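Local coordinates for alkaline phosphatase D (Bacillus subtilis, PDB 2YEQ), which hydrolyses phosphate esters, acting as a phosphatase and phosphodiesterase with iron and calcium in its active site, at residues A[383-388]-A[418-423]. Numbering follows the deposited sequence.
Sequences ASWASN and DKRADT. With EDO (1,2-ethanediol), chain N.
Ala383 and Trp385 meet Arg420 across two backbones that stay well apart: the nearest CA atoms, those of Ala383 and Asp418, are 9.8 Å from each other, and no direct hydrogen bond joins the segments. In this calcineurin-like metallophosphatase fold, segment 383-388 enters strand 384-390 of a mixed sheet just after the iron ligand His382, while 418-423 is the end of the loop that runs into helix 423-429, with Thr423 its first residue. Arg420 spans most of the gap. Its CG stands opposite the carbonyl carbon, and the chain then bends at chi2 and again at chi3 (-94°), which carries the guanidinium toward the strand's start. There NH2 does the touching, 4.1 Å from the CB of Ala383 and 4.4 Å from CZ2 of Trp385, approaching the indole obliquely. These are loose van der Waals contacts; the polar link is a water. It accepts from Trp385 NE1 at 3.1 Å and, by a weaker bond, from Arg420 NH2, lying in the plane of the indole and of the guanidinium, at an edge of each. The buried indole N-H is thus satisfied, and the ring packs edge-to-face with Phe333, Trp337 and Phe436. The charge on Arg420 is met chiefly by Glu503, in a salt bridge through the same NH2. Asp422 adds a long ion pair, its OD1 in the guanidinium plane and 3.9 Å from Arg420 NE; its OD2 accepts from the backbone N of Glu503, so Asp422 and Arg420 both engage this distant part of the chain. At the segment's start, Asp418 OD1 accepts from O2 of an ethanediol probably left from crystallisation and pairs with Arg472. The turn itself is pinned where Arg420 N donates to Thr423 OG1, 3.0 Å away at an angle of 157°.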
ATOM      1  N   ALA A 383       7.099 -10.405  -1.296  1.00 18.92           N
ATOM      2  CA  ALA A 383       7.412 -11.259  -2.447  1.00 18.25           C
ATOM      3  C   ALA A 383       6.208 -11.256  -3.359  1.00 18.53           C
ATOM      4  O   ALA A 383       5.080 -10.924  -2.967  1.00 18.20           O
ATOM      5  CB  ALA A 383       7.805 -12.692  -2.023  1.00 18.68           C
ATOM      6  N   SER A 384       6.459 -11.544  -4.627  1.00 17.88           N
ATOM      7  CA  SER A 384       5.400 -11.532  -5.609  1.00 17.96           C
ATOM      8  C   SER A 384       4.762 -12.898  -5.708  1.00 15.96           C
ATOM      9  O   SER A 384       5.458 -13.900  -5.772  1.00 17.31           O
ATOM     10  CB  SER A 384       5.969 -11.158  -6.991  1.00 17.89           C
ATOM     11  OG  SER A 384       6.299  -9.794  -7.059  1.00 18.83           O
ATOM     12  N   TRP A 385       3.439 -12.909  -5.767  1.00 18.70           N
ATOM     13  CA  TRP A 385       2.659 -14.113  -6.023  1.00 18.49           C
ATOM     14  C   TRP A 385       1.498 -13.764  -6.961  1.00 19.16           C
ATOM     15  O   TRP A 385       1.102 -12.612  -7.076  1.00 18.68           O
ATOM     16  CB  TRP A 385       2.068 -14.697  -4.722  1.00 19.06           C
ATOM     17  CG  TRP A 385       3.023 -14.991  -3.600  1.00 17.42           C
ATOM     18  CD1 TRP A 385       3.543 -14.093  -2.719  1.00 17.49           C
ATOM     19  CD2 TRP A 385       3.506 -16.276  -3.184  1.00 18.79           C
ATOM     20  NE1 TRP A 385       4.341 -14.723  -1.803  1.00 16.75           N
ATOM     21  CE2 TRP A 385       4.329 -16.065  -2.047  1.00 18.95           C
ATOM     22  CE3 TRP A 385       3.336 -17.585  -3.664  1.00 19.53           C
ATOM     23  CZ2 TRP A 385       4.994 -17.098  -1.392  1.00 18.00           C
ATOM     24  CZ3 TRP A 385       4.007 -18.616  -3.013  1.00 19.48           C
ATOM     25  CH2 TRP A 385       4.822 -18.363  -1.880  1.00 21.29           C
ATOM     26  N   ALA A 386       0.921 -14.774  -7.611  1.00 17.42           N
ATOM     27  CA  ALA A 386      -0.316 -14.610  -8.339  1.00 18.22           C
ATOM     28  C   ALA A 386      -1.125 -15.904  -8.228  1.00 17.73           C
ATOM     29  O   ALA A 386      -0.540 -16.987  -8.264  1.00 17.40           O
ATOM     30  CB  ALA A 386      -0.047 -14.257  -9.819  1.00 17.21           C
ATOM     31  N   SER A 387      -2.434 -15.766  -8.065  1.00 19.47           N
ATOM     32  CA  SER A 387      -3.334 -16.903  -7.843  1.00 20.34           C
ATOM     33  C   SER A 387      -4.602 -16.757  -8.622  1.00 20.74           C
ATOM     34  O   SER A 387      -5.199 -15.671  -8.691  1.00 20.83           O
ATOM     35  CB  SER A 387      -3.753 -17.030  -6.349  1.00 22.45           C
ATOM     36  OG  SER A 387      -2.656 -17.436  -5.561  1.00 27.34           O
ATOM     37  N   ASN A 388      -5.083 -17.886  -9.140  1.00 19.61           N
ATOM     38  CA  ASN A 388      -6.481 -18.000  -9.508  1.00 19.22           C
ATOM     39  C   ASN A 388      -7.330 -18.065  -8.225  1.00 17.43           C
ATOM     40  O   ASN A 388      -6.988 -18.789  -7.287  1.00 18.15           O
ATOM     41  CB  ASN A 388      -6.696 -19.298 -10.327  1.00 22.81           C
ATOM     42  CG  ASN A 388      -6.049 -19.230 -11.718  1.00 23.28           C
ATOM     43  OD1 ASN A 388      -5.412 -20.189 -12.196  1.00 25.64           O
ATOM     44  ND2 ASN A 388      -6.193 -18.080 -12.353  1.00 19.17           N
ATOM     45  N   ASP A 418      15.315 -15.131  -7.140  1.00 23.07           N
ATOM     46  CA  ASP A 418      14.224 -15.528  -8.019  1.00 22.48           C
ATOM     47  C   ASP A 418      13.285 -16.524  -7.327  1.00 22.59           C
ATOM     48  O   ASP A 418      12.077 -16.515  -7.548  1.00 21.56           O
ATOM     49  CB  ASP A 418      14.759 -16.112  -9.344  1.00 24.50           C
ATOM     50  CG  ASP A 418      13.743 -16.043 -10.445  1.00 27.11           C
ATOM     51  OD1 ASP A 418      13.533 -14.936 -11.021  1.00 25.44           O
ATOM     52  OD2 ASP A 418      13.105 -17.081 -10.706  1.00 30.61           O
ATOM     53  N   LYS A 419      13.857 -17.351  -6.473  1.00 22.93           N
ATOM     54  CA  LYS A 419      13.172 -18.481  -5.862  1.00 26.64           C
ATOM     55  C   LYS A 419      13.740 -18.691  -4.461  1.00 24.47           C
ATOM     56  O   LYS A 419      14.900 -18.366  -4.226  1.00 24.18           O
ATOM     57  CB  LYS A 419      13.475 -19.725  -6.719  1.00 31.58           C
ATOM     58  CG  LYS A 419      12.659 -20.969  -6.448  1.00 37.40           C
ATOM     59  CD  LYS A 419      12.914 -22.006  -7.578  1.00 38.87           C
ATOM     60  CE  LYS A 419      12.533 -23.419  -7.170  1.00 43.69           C
ATOM     61  NZ  LYS A 419      12.070 -24.202  -8.351  1.00 41.33           N
ATOM     62  N   ARG A 420      12.940 -19.284  -3.574  1.00 24.00           N
ATOM     63  CA  ARG A 420      13.321 -19.587  -2.177  1.00 26.47           C
ATOM     64  C   ARG A 420      13.345 -21.106  -1.935  1.00 27.25           C
ATOM     65  O   ARG A 420      12.949 -21.879  -2.788  1.00 27.44           O
ATOM     66  CB  ARG A 420      12.258 -19.021  -1.231  1.00 27.56           C
ATOM     67  CG  ARG A 420      12.198 -17.561  -1.141  1.00 31.38           C
ATOM     68  CD  ARG A 420      11.762 -17.139   0.234  1.00 34.27           C
ATOM     69  NE  ARG A 420      10.325 -16.913   0.383  1.00 39.05           N
ATOM     70  CZ  ARG A 420       9.776 -15.708   0.629  1.00 43.50           C
ATOM     71  NH1 ARG A 420      10.519 -14.585   0.708  1.00 44.67           N
ATOM     72  NH2 ARG A 420       8.467 -15.618   0.789  1.00 41.34           N
ATOM     73  N   ALA A 421      13.767 -21.509  -0.742  1.00 28.46           N
ATOM     74  CA  ALA A 421      13.826 -22.920  -0.353  1.00 28.39           C
ATOM     75  C   ALA A 421      12.452 -23.606  -0.296  1.00 26.89           C
ATOM     76  O   ALA A 421      12.362 -24.793  -0.527  1.00 31.43           O
ATOM     77  CB  ALA A 421      14.538 -23.049   0.980  1.00 29.28           C
ATOM     78  N   ASP A 422      11.383 -22.866  -0.023  1.00 27.23           N
ATOM     79  CA  ASP A 422      10.066 -23.471   0.161  1.00 26.51           C
ATOM     80  C   ASP A 422       9.144 -23.245  -1.034  1.00 25.27           C
ATOM     81  O   ASP A 422       7.995 -23.674  -1.036  1.00 22.94           O
ATOM     82  CB  ASP A 422       9.403 -22.950   1.456  1.00 31.61           C
ATOM     83  CG  ASP A 422       9.203 -21.439   1.461  1.00 35.46           C
ATOM     84  OD1 ASP A 422       9.687 -20.747   0.538  1.00 37.96           O
ATOM     85  OD2 ASP A 422       8.549 -20.934   2.396  1.00 41.72           O
ATOM     86  N   THR A 423       9.644 -22.586  -2.073  1.00 24.75           N
ATOM     87  CA  THR A 423       8.804 -22.269  -3.226  1.00 23.30           C
ATOM     88  C   THR A 423       8.146 -23.479  -3.885  1.00 23.80           C
ATOM     89  O   THR A 423       6.930 -23.480  -4.120  1.00 21.73           O
ATOM     90  CB  THR A 423       9.596 -21.489  -4.295  1.00 23.70           C
ATOM     91  OG1 THR A 423      10.143 -20.309  -3.707  1.00 23.09           O
ATOM     92  CG2 THR A 423       8.689 -21.107  -5.467  1.00 22.10           C
TER
HETATM   93  C1  EDO N 541      17.853 -14.437 -11.791  0.80 38.85           C
HETATM   94  O1  EDO N 541      19.164 -14.440 -12.387  0.80 47.79           O
HETATM   95  C2  EDO N 541      16.821 -15.288 -12.526  0.80 37.45           C
HETATM   96  O2  EDO N 541      15.616 -14.543 -12.729  0.80 25.74           O
HETATM   97  O   HOH W   1       6.202 -14.184   0.652  1.00 20.28           O